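Local coordinates for protein phycocyanobilin lyase subunit beta (Nostoc sp. PCC 7120, PDB 5N3U) that forms, together with its alpha subunit partner, a lyase that is probably required for attaching the phycocyanobilin chromophore to the CpcA gene product, at residues A39-G42 with A48-I51; N44-A49 with R79-R84; I153-I158 with R191-L196. All blocks are in the same frame, centred on the assembly; numbering follows the deposited sequence.

In the fold
From the N terminus, contact 1 comes first and closes the five-residue connection between helix 34-40 and helix 46-59. Contact 2 starts on the same helix 46-59, shares Ala48 and Ala49 with contact 1, and passes over 29 residues to reach helix 76-89. The two follow one another rather than nest, and they touch where the Phe41 ring packs on Tyr81, so helices 34-40, 46-59 and 76-89 are tied together at the N-terminal end of the fold. Contact 3 opens only later, spanning 32 residues to join helices 151-163 and 188-198. Its centre lies about 24 Å from that of contact 2, with no touch, and it ties together the C-terminal part of the helical fold.

Contact 1: residues A39-G42 with A48-I51; sequences AVFG and AAAI
Val40 and Phe41 meet Ala48 and Ala49 across a short turn, through one methyl and one ring edge. On the Val40 side, CG1 lies anti to the backbone N (chi1 169°), which swings this methyl toward the first turn of helix 46-59. There Val40 CG1 comes to 3.7 Å of Ala48 O and to 4.2 Å of Ala48 CB. This pair forms the partly exposed side of the contact, whereas Phe41 and Ala49 are buried. The CA-CB bond of Phe41 points away from segment 48-51, but the ring returns edge-on: Phe41 CE1 is 3.8 Å from Ala49 O, which lies near the ring plane, and Phe41 CD1 is 4.2 Å from Ala49 CB. The ring reaches further into the protein, touching Ser53 and Leu56 of the same helix and packing against Tyr81 with its plane tilted by about 25°. The turn itself is drawn in by the backbone bond from Gly42 N to Ala39 O (3.1 Å), and Gly42 O accepts from Asn44 ND2 of a second copy of this protein. Only 5.0 Å separates the CA atoms of Phe41 and Ala49; with no more than methyls on Ala48 and Ala49, the backbones can probably come this close, consistent with the hairpins of paired helices from which HEAT-type solenoids are built.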
loop_
_atom_site.group_PDB
_atom_site.type_symbol
_atom_site.label_atom_id
_atom_site.label_comp_id
_atom_site.label_asym_id
_atom_site.label_seq_id
_atom_site.Cartn_x
_atom_site.Cartn_y
_atom_site.Cartn_z
ATOM N N ALA B 39 -7.737 18.712 -0.222
ATOM C CA ALA B 39 -6.491 18.518 -0.941
ATOM C C ALA B 39 -5.278 18.552 0.013
ATOM O O ALA B 39 -4.304 17.915 -0.255
ATOM C CB ALA B 39 -6.331 19.566 -2.012
ATOM N N VAL B 40 -5.375 19.252 1.138
ATOM C CA VAL B 40 -4.309 19.298 2.108
ATOM C C VAL B 40 -3.955 17.884 2.603
ATOM O O VAL B 40 -2.816 17.647 2.949
ATOM C CB VAL B 40 -4.618 20.223 3.290
ATOM C CG1 VAL B 40 -3.625 20.055 4.425
ATOM C CG2 VAL B 40 -4.628 21.669 2.788
ATOM N N PHE B 41 -4.922 16.974 2.683
ATOM C CA PHE B 41 -4.622 15.626 3.214
ATOM C C PHE B 41 -3.571 14.895 2.366
ATOM O O PHE B 41 -2.880 14.027 2.833
ATOM C CB PHE B 41 -5.870 14.772 3.218
ATOM C CG PHE B 41 -7.036 15.273 4.003
ATOM C CD1 PHE B 41 -6.904 16.128 5.122
ATOM C CD2 PHE B 41 -8.288 14.819 3.669
ATOM C CE1 PHE B 41 -8.013 16.481 5.862
ATOM C CE2 PHE B 41 -9.407 15.189 4.388
ATOM C CZ PHE B 41 -9.286 16.034 5.489
ATOM N N GLY B 42 -3.401 15.273 1.133
ATOM C CA GLY B 42 -2.415 14.721 0.233
ATOM C C GLY B 42 -0.964 15.142 0.463
ATOM O O GLY B 42 -0.091 14.607 -0.180
ATOM N N ALA B 48 -0.550 19.846 9.523
ATOM C CA ALA B 48 -1.352 20.555 8.545
ATOM C C ALA B 48 -2.668 19.780 8.233
ATOM O O ALA B 48 -3.750 20.362 8.148
ATOM C CB ALA B 48 -0.586 20.749 7.228
ATOM N N ALA B 49 -2.565 18.488 7.988
ATOM C CA ALA B 49 -3.763 17.691 7.709
ATOM C C ALA B 49 -4.719 17.776 8.881
ATOM O O ALA B 49 -5.933 17.972 8.702
ATOM C CB ALA B 49 -3.370 16.244 7.403
ATOM N N ALA B 50 -4.220 17.639 10.095
ATOM C CA ALA B 50 -5.123 17.657 11.270
ATOM C C ALA B 50 -5.838 19.003 11.419
ATOM O O ALA B 50 -7.015 19.060 11.764
ATOM C CB ALA B 50 -4.390 17.280 12.544
ATOM N N ILE B 51 -5.181 20.087 11.039
ATOM C CA ILE B 51 -5.846 21.383 10.988
ATOM C C ILE B 51 -6.915 21.448 9.902
ATOM O O ILE B 51 -8.007 22.017 10.102
ATOM C CB ILE B 51 -4.800 22.533 10.796
ATOM C CG1 ILE B 51 -4.038 22.739 12.111
ATOM C CG2 ILE B 51 -5.411 23.833 10.273
ATOM C CD1 ILE B 51 -2.581 23.168 11.916
#

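Contact 2: residues N44-A49 with R79-R84; sequences NNPTAA and RAYSIR
Ala49 sets its methyl against the ring of Tyr81 in a CH-pi contact. Its CA-CB bond points toward helix 76-89, and Ala49 CB stands 3.5 Å from the ring centroid, 15° off the ring normal. The methyl is therefore almost centred over one face, with Tyr81 CZ and CE2 its nearest ring atoms. Tyr81 is brought there by a first torsion that puts CG anti to the carbonyl carbon (chi1 -76°) and sends the ring toward helix 46-59.

The van der Waals part lies at the far end of the ring, where the phenol oxygen meets the proline that begins helix 46-59. Tyr81 OH is 3.3 Å from Pro46 CA and 3.5 Å from Pro46 CB. Segment 79-84 falls in the HEAT-repeat range, and this packing of an aromatic on Ala49 and Pro46 of helix 46-59, two helices earlier in the chain, is consistent with side-by-side helices in an alpha solenoid.

Hydrogen bonds work within segment 44-49. Asn45, at the N-cap, takes the N-H of Ala48 on a lone pair of OD1, in the carbonyl plane, at 3.0 Å between Ala48 N and Asn45 OD1 and with a nearly straight N-H angle of 167°. This bond caps the N-terminal end of the helix that carries Pro46 and Ala49.

The charged groups look elsewhere. Arg79 forms salt bridges to Asp105 and to Glu8 of the alpha subunit chain, and Arg84 NE bonds to Leu276 O of that chain. The Arg84 guanidinium has Tyr81 CD1 at its edge.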
loop_
_atom_site.group_PDB
_atom_site.type_symbol
_atom_site.label_atom_id
_atom_site.label_comp_id
_atom_site.label_asym_id
_atom_site.label_seq_id
_atom_site.Cartn_x
_atom_site.Cartn_y
_atom_site.Cartn_z
ATOM N N ASN B 44 1.801 15.153 3.165
ATOM C CA ASN B 44 1.826 14.249 4.315
ATOM C C ASN B 44 2.447 14.905 5.482
ATOM O O ASN B 44 3.567 14.583 5.917
ATOM C CB ASN B 44 2.619 12.978 4.010
ATOM C CG ASN B 44 2.743 12.095 5.240
ATOM O OD1 ASN B 44 1.827 12.059 6.084
ATOM N ND2 ASN B 44 3.878 11.426 5.384
ATOM N N ASN B 45 1.734 15.894 5.975
ATOM C CA ASN B 45 2.122 16.603 7.105
ATOM C C ASN B 45 0.953 16.467 8.072
ATOM O O ASN B 45 -0.058 17.122 7.900
ATOM C CB ASN B 45 2.353 18.070 6.764
ATOM C CG ASN B 45 2.969 18.803 7.903
ATOM O OD1 ASN B 45 2.308 19.415 8.709
ATOM N ND2 ASN B 45 4.267 18.655 8.031
ATOM N N PRO B 46 1.105 15.642 9.115
ATOM C CA PRO B 46 0.010 15.415 10.005
ATOM C C PRO B 46 -0.490 16.605 10.730
ATOM O O PRO B 46 -1.693 16.688 10.988
ATOM C CB PRO B 46 0.573 14.443 11.006
ATOM C CG PRO B 46 1.507 13.664 10.180
ATOM C CD PRO B 46 2.187 14.675 9.350
ATOM N N THR B 47 0.404 17.504 11.087
ATOM C CA THR B 47 -0.019 18.752 11.675
ATOM C C THR B 47 -0.969 19.560 10.753
ATOM O O THR B 47 -2.058 19.890 11.168
ATOM C CB THR B 47 1.220 19.600 12.081
ATOM O OG1 THR B 47 2.085 18.767 12.862
ATOM C CG2 THR B 47 0.804 20.799 12.949
ATOM N N ALA B 48 -0.550 19.846 9.523
ATOM C CA ALA B 48 -1.352 20.555 8.545
ATOM C C ALA B 48 -2.668 19.780 8.233
ATOM O O ALA B 48 -3.750 20.362 8.148
ATOM C CB ALA B 48 -0.586 20.749 7.228
ATOM N N ALA B 49 -2.565 18.488 7.988
ATOM C CA ALA B 49 -3.763 17.691 7.709
ATOM C C ALA B 49 -4.719 17.776 8.881
ATOM O O ALA B 49 -5.933 17.972 8.702
ATOM C CB ALA B 49 -3.370 16.244 7.403
ATOM N N ARG B 79 -6.416 9.382 2.383
ATOM C CA ARG B 79 -7.703 8.744 2.477
ATOM C C ARG B 79 -8.134 8.539 3.915
ATOM O O ARG B 79 -9.328 8.668 4.236
ATOM C CB ARG B 79 -7.664 7.440 1.654
ATOM C CG ARG B 79 -8.961 6.736 1.575
ATOM C CD ARG B 79 -9.002 5.730 0.391
ATOM N NE ARG B 79 -8.139 4.568 0.590
ATOM C CZ ARG B 79 -6.932 4.345 0.026
ATOM N NH1 ARG B 79 -6.293 3.233 0.320
ATOM N NH2 ARG B 79 -6.331 5.246 -0.790
ATOM N N ALA B 80 -7.182 8.245 4.794
ATOM C CA ALA B 80 -7.454 7.995 6.139
ATOM C C ALA B 80 -8.027 9.274 6.780
ATOM O O ALA B 80 -8.877 9.199 7.610
ATOM C CB ALA B 80 -6.184 7.616 6.853
ATOM N N TYR B 81 -7.511 10.428 6.387
ATOM C CA TYR B 81 -8.004 11.719 6.867
ATOM C C TYR B 81 -9.383 11.985 6.367
ATOM O O TYR B 81 -10.221 12.476 7.141
ATOM C CB TYR B 81 -7.083 12.896 6.463
ATOM C CG TYR B 81 -5.843 12.951 7.300
ATOM C CD1 TYR B 81 -5.918 13.341 8.644
ATOM C CD2 TYR B 81 -4.586 12.656 6.763
ATOM C CE1 TYR B 81 -4.767 13.407 9.440
ATOM C CE2 TYR B 81 -3.409 12.718 7.540
ATOM C CZ TYR B 81 -3.526 13.072 8.891
ATOM O OH TYR B 81 -2.378 13.183 9.672
ATOM N N SER B 82 -9.691 11.672 5.116
ATOM C CA SER B 82 -11.062 11.822 4.628
ATOM C C SER B 82 -12.024 11.009 5.471
ATOM O O SER B 82 -13.063 11.482 5.899
ATOM C CB SER B 82 -11.217 11.438 3.186
ATOM O OG SER B 82 -10.557 12.343 2.355
ATOM N N ILE B 83 -11.675 9.766 5.687
ATOM C CA ILE B 83 -12.521 8.865 6.427
ATOM C C ILE B 83 -12.666 9.320 7.876
ATOM O O ILE B 83 -13.731 9.233 8.456
ATOM C CB ILE B 83 -12.003 7.456 6.371
ATOM C CG1 ILE B 83 -11.921 6.969 4.900
ATOM C CG2 ILE B 83 -12.909 6.574 7.237
ATOM C CD1 ILE B 83 -13.230 6.994 4.168
ATOM N N ARG B 84 -11.562 9.743 8.493
ATOM C CA ARG B 84 -11.621 10.238 9.848
ATOM C C ARG B 84 -12.548 11.496 9.993
ATOM O O ARG B 84 -13.268 11.657 10.971
ATOM C CB ARG B 84 -10.220 10.500 10.393
ATOM C CG ARG B 84 -10.183 10.694 11.926
ATOM C CD ARG B 84 -8.770 10.630 12.534
ATOM N NE ARG B 84 -7.928 9.582 11.916
ATOM C CZ ARG B 84 -6.942 9.747 11.036
ATOM N NH1 ARG B 84 -6.629 10.919 10.545
ATOM N NH2 ARG B 84 -6.270 8.680 10.594
#

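Contact 3: residues I153-I158 with R191-L196; sequences IRYAAI and RARILL
The Tyr155 ring has the aliphatic part of Arg193 on one face: Arg193 CG lies 3.6 Å above the ring plane, offset toward the rim, in a CH-pi contact. Arg193 carries its guanidinium nearly perpendicular to that ring (88° between planes), with Tyr155 OH in plane at its edge and Leu196 CD2 over one face. Tyr155 OH is 3.3 Å from Arg193 CD. A bend at chi2 (64°) turns the arginine chain across the ring. The polar ends form part of the interface with the alpha subunit, whose Asp273 accepts from Tyr155 OH and pairs with Arg193 NH2, which also bonds to Gln162 OE1. A leucine in place of Tyr155 would probably leave Asp273 of that chain without its phenol partner and the Arg193 methylenes without a ring face. Ile158 and Arg193 point opposite ways as they pass, Ile158 CG2 being 4.0 Å from Arg193 CG, while the Ile158 and Ile194 side chains lie roughly perpendicular, Ile158 CD1 3.9 Å from Ile194 CG1. The segments run parallel, axes 9.6 Å apart and 2° from aligned, consistent with a HEAT-type solenoid; Met181 of helix 171-184 touches both Ile158 and Ile194, and helix 108-118 packs on Ile153 and Ala156.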
loop_
_atom_site.group_PDB
_atom_site.type_symbol
_atom_site.label_atom_id
_atom_site.label_comp_id
_atom_site.label_asym_id
_atom_site.label_seq_id
_atom_site.Cartn_x
_atom_site.Cartn_y
_atom_site.Cartn_z
ATOM N N ILE B 153 -7.422 -4.039 13.764
ATOM C CA ILE B 153 -8.699 -4.002 13.093
ATOM C C ILE B 153 -9.749 -4.522 14.014
ATOM O O ILE B 153 -10.843 -3.942 14.139
ATOM C CB ILE B 153 -8.714 -4.876 11.796
ATOM C CG1 ILE B 153 -7.713 -4.415 10.761
ATOM C CG2 ILE B 153 -10.103 -4.869 11.195
ATOM C CD1 ILE B 153 -7.674 -2.958 10.558
ATOM N N ARG B 154 -9.468 -5.634 14.674
ATOM C CA ARG B 154 -10.429 -6.172 15.657
ATOM C C ARG B 154 -10.665 -5.201 16.799
ATOM O O ARG B 154 -11.777 -5.039 17.216
ATOM C CB ARG B 154 -10.007 -7.567 16.231
ATOM C CG ARG B 154 -9.808 -8.639 15.211
ATOM C CD ARG B 154 -9.807 -10.053 15.826
ATOM N NE ARG B 154 -8.633 -10.314 16.686
ATOM C CZ ARG B 154 -7.358 -10.473 16.317
ATOM N NH1 ARG B 154 -6.952 -10.395 15.056
ATOM N NH2 ARG B 154 -6.433 -10.718 17.274
ATOM N N TYR B 155 -9.627 -4.511 17.254
ATOM C CA TYR B 155 -9.811 -3.531 18.308
ATOM C C TYR B 155 -10.764 -2.433 17.860
ATOM O O TYR B 155 -11.723 -2.052 18.559
ATOM C CB TYR B 155 -8.418 -2.966 18.656
ATOM C CG TYR B 155 -8.399 -2.037 19.850
ATOM C CD1 TYR B 155 -8.782 -0.729 19.721
ATOM C CD2 TYR B 155 -7.966 -2.475 21.085
ATOM C CE1 TYR B 155 -8.771 0.163 20.804
ATOM C CE2 TYR B 155 -7.971 -1.611 22.188
ATOM C CZ TYR B 155 -8.373 -0.323 22.054
ATOM O OH TYR B 155 -8.368 0.550 23.145
ATOM N N ALA B 156 -10.509 -1.872 16.668
ATOM C CA ALA B 156 -11.351 -0.824 16.157
ATOM C C ALA B 156 -12.780 -1.305 15.974
ATOM O O ALA B 156 -13.704 -0.544 16.182
ATOM C CB ALA B 156 -10.812 -0.287 14.825
ATOM N N ALA B 157 -12.953 -2.542 15.524
ATOM C CA ALA B 157 -14.271 -3.125 15.364
ATOM C C ALA B 157 -15.092 -3.169 16.660
ATOM O O ALA B 157 -16.261 -2.869 16.665
ATOM C CB ALA B 157 -14.131 -4.488 14.807
ATOM N N ILE B 158 -14.447 -3.498 17.747
ATOM C CA ILE B 158 -15.069 -3.460 19.097
ATOM C C ILE B 158 -15.482 -2.065 19.424
ATOM O O ILE B 158 -16.554 -1.829 19.941
ATOM C CB ILE B 158 -14.068 -3.860 20.225
ATOM C CG1 ILE B 158 -13.433 -5.191 19.985
ATOM C CG2 ILE B 158 -14.719 -3.846 21.593
ATOM C CD1 ILE B 158 -14.409 -6.280 19.751
ATOM N N ARG B 191 -9.028 -8.597 24.157
ATOM C CA ARG B 191 -9.819 -9.090 25.293
ATOM C C ARG B 191 -10.080 -7.974 26.260
ATOM O O ARG B 191 -11.198 -7.779 26.743
ATOM C CB ARG B 191 -9.068 -10.198 26.022
ATOM C CG ARG B 191 -9.021 -11.511 25.304
ATOM C CD ARG B 191 -8.763 -12.627 26.313
ATOM N NE ARG B 191 -7.640 -13.415 25.858
ATOM C CZ ARG B 191 -6.372 -13.325 26.281
ATOM N NH1 ARG B 191 -5.986 -12.515 27.259
ATOM N NH2 ARG B 191 -5.456 -14.095 25.718
ATOM N N ALA B 192 -9.061 -7.199 26.547
ATOM C CA ALA B 192 -9.269 -6.069 27.463
ATOM C C ALA B 192 -10.236 -5.058 26.957
ATOM O O ALA B 192 -10.963 -4.380 27.721
ATOM C CB ALA B 192 -7.950 -5.389 27.759
ATOM N N ARG B 193 -10.203 -4.834 25.659
ATOM C CA ARG B 193 -11.061 -3.816 25.122
ATOM C C ARG B 193 -12.468 -4.366 25.096
ATOM O O ARG B 193 -13.403 -3.624 25.231
ATOM C CB ARG B 193 -10.603 -3.363 23.727
ATOM C CG ARG B 193 -11.404 -2.189 23.198
ATOM C CD ARG B 193 -11.184 -0.976 24.073
ATOM N NE ARG B 193 -11.981 0.128 23.687
ATOM C CZ ARG B 193 -13.293 0.177 23.899
ATOM N NH1 ARG B 193 -13.954 -0.846 24.420
ATOM N NH2 ARG B 193 -13.972 1.236 23.502
ATOM N N ILE B 194 -12.602 -5.666 24.889
ATOM C CA ILE B 194 -13.929 -6.282 24.984
ATOM C C ILE B 194 -14.526 -6.053 26.394
ATOM O O ILE B 194 -15.623 -5.486 26.535
ATOM C CB ILE B 194 -13.853 -7.770 24.660
ATOM C CG1 ILE B 194 -13.607 -7.975 23.146
ATOM C CG2 ILE B 194 -15.138 -8.516 25.078
ATOM C CD1 ILE B 194 -13.097 -9.332 22.763
ATOM N N LEU B 195 -13.750 -6.419 27.423
ATOM C CA LEU B 195 -14.113 -6.129 28.827
ATOM C C LEU B 195 -14.518 -4.725 29.078
ATOM O O LEU B 195 -15.504 -4.514 29.715
ATOM C CB LEU B 195 -12.971 -6.446 29.782
ATOM C CG LEU B 195 -12.664 -7.949 29.829
ATOM C CD1 LEU B 195 -11.319 -8.159 30.528
ATOM C CD2 LEU B 195 -13.803 -8.750 30.471
ATOM N N LEU B 196 -13.776 -3.742 28.573
ATOM C CA LEU B 196 -14.183 -2.384 28.722
ATOM C C LEU B 196 -15.517 -2.141 28.018
ATOM O O LEU B 196 -16.329 -1.365 28.520
ATOM C CB LEU B 196 -13.172 -1.395 28.138
ATOM C CG LEU B 196 -13.484 0.087 28.247
ATOM C CD1 LEU B 196 -13.688 0.481 29.710
ATOM C CD2 LEU B 196 -12.350 0.910 27.681
#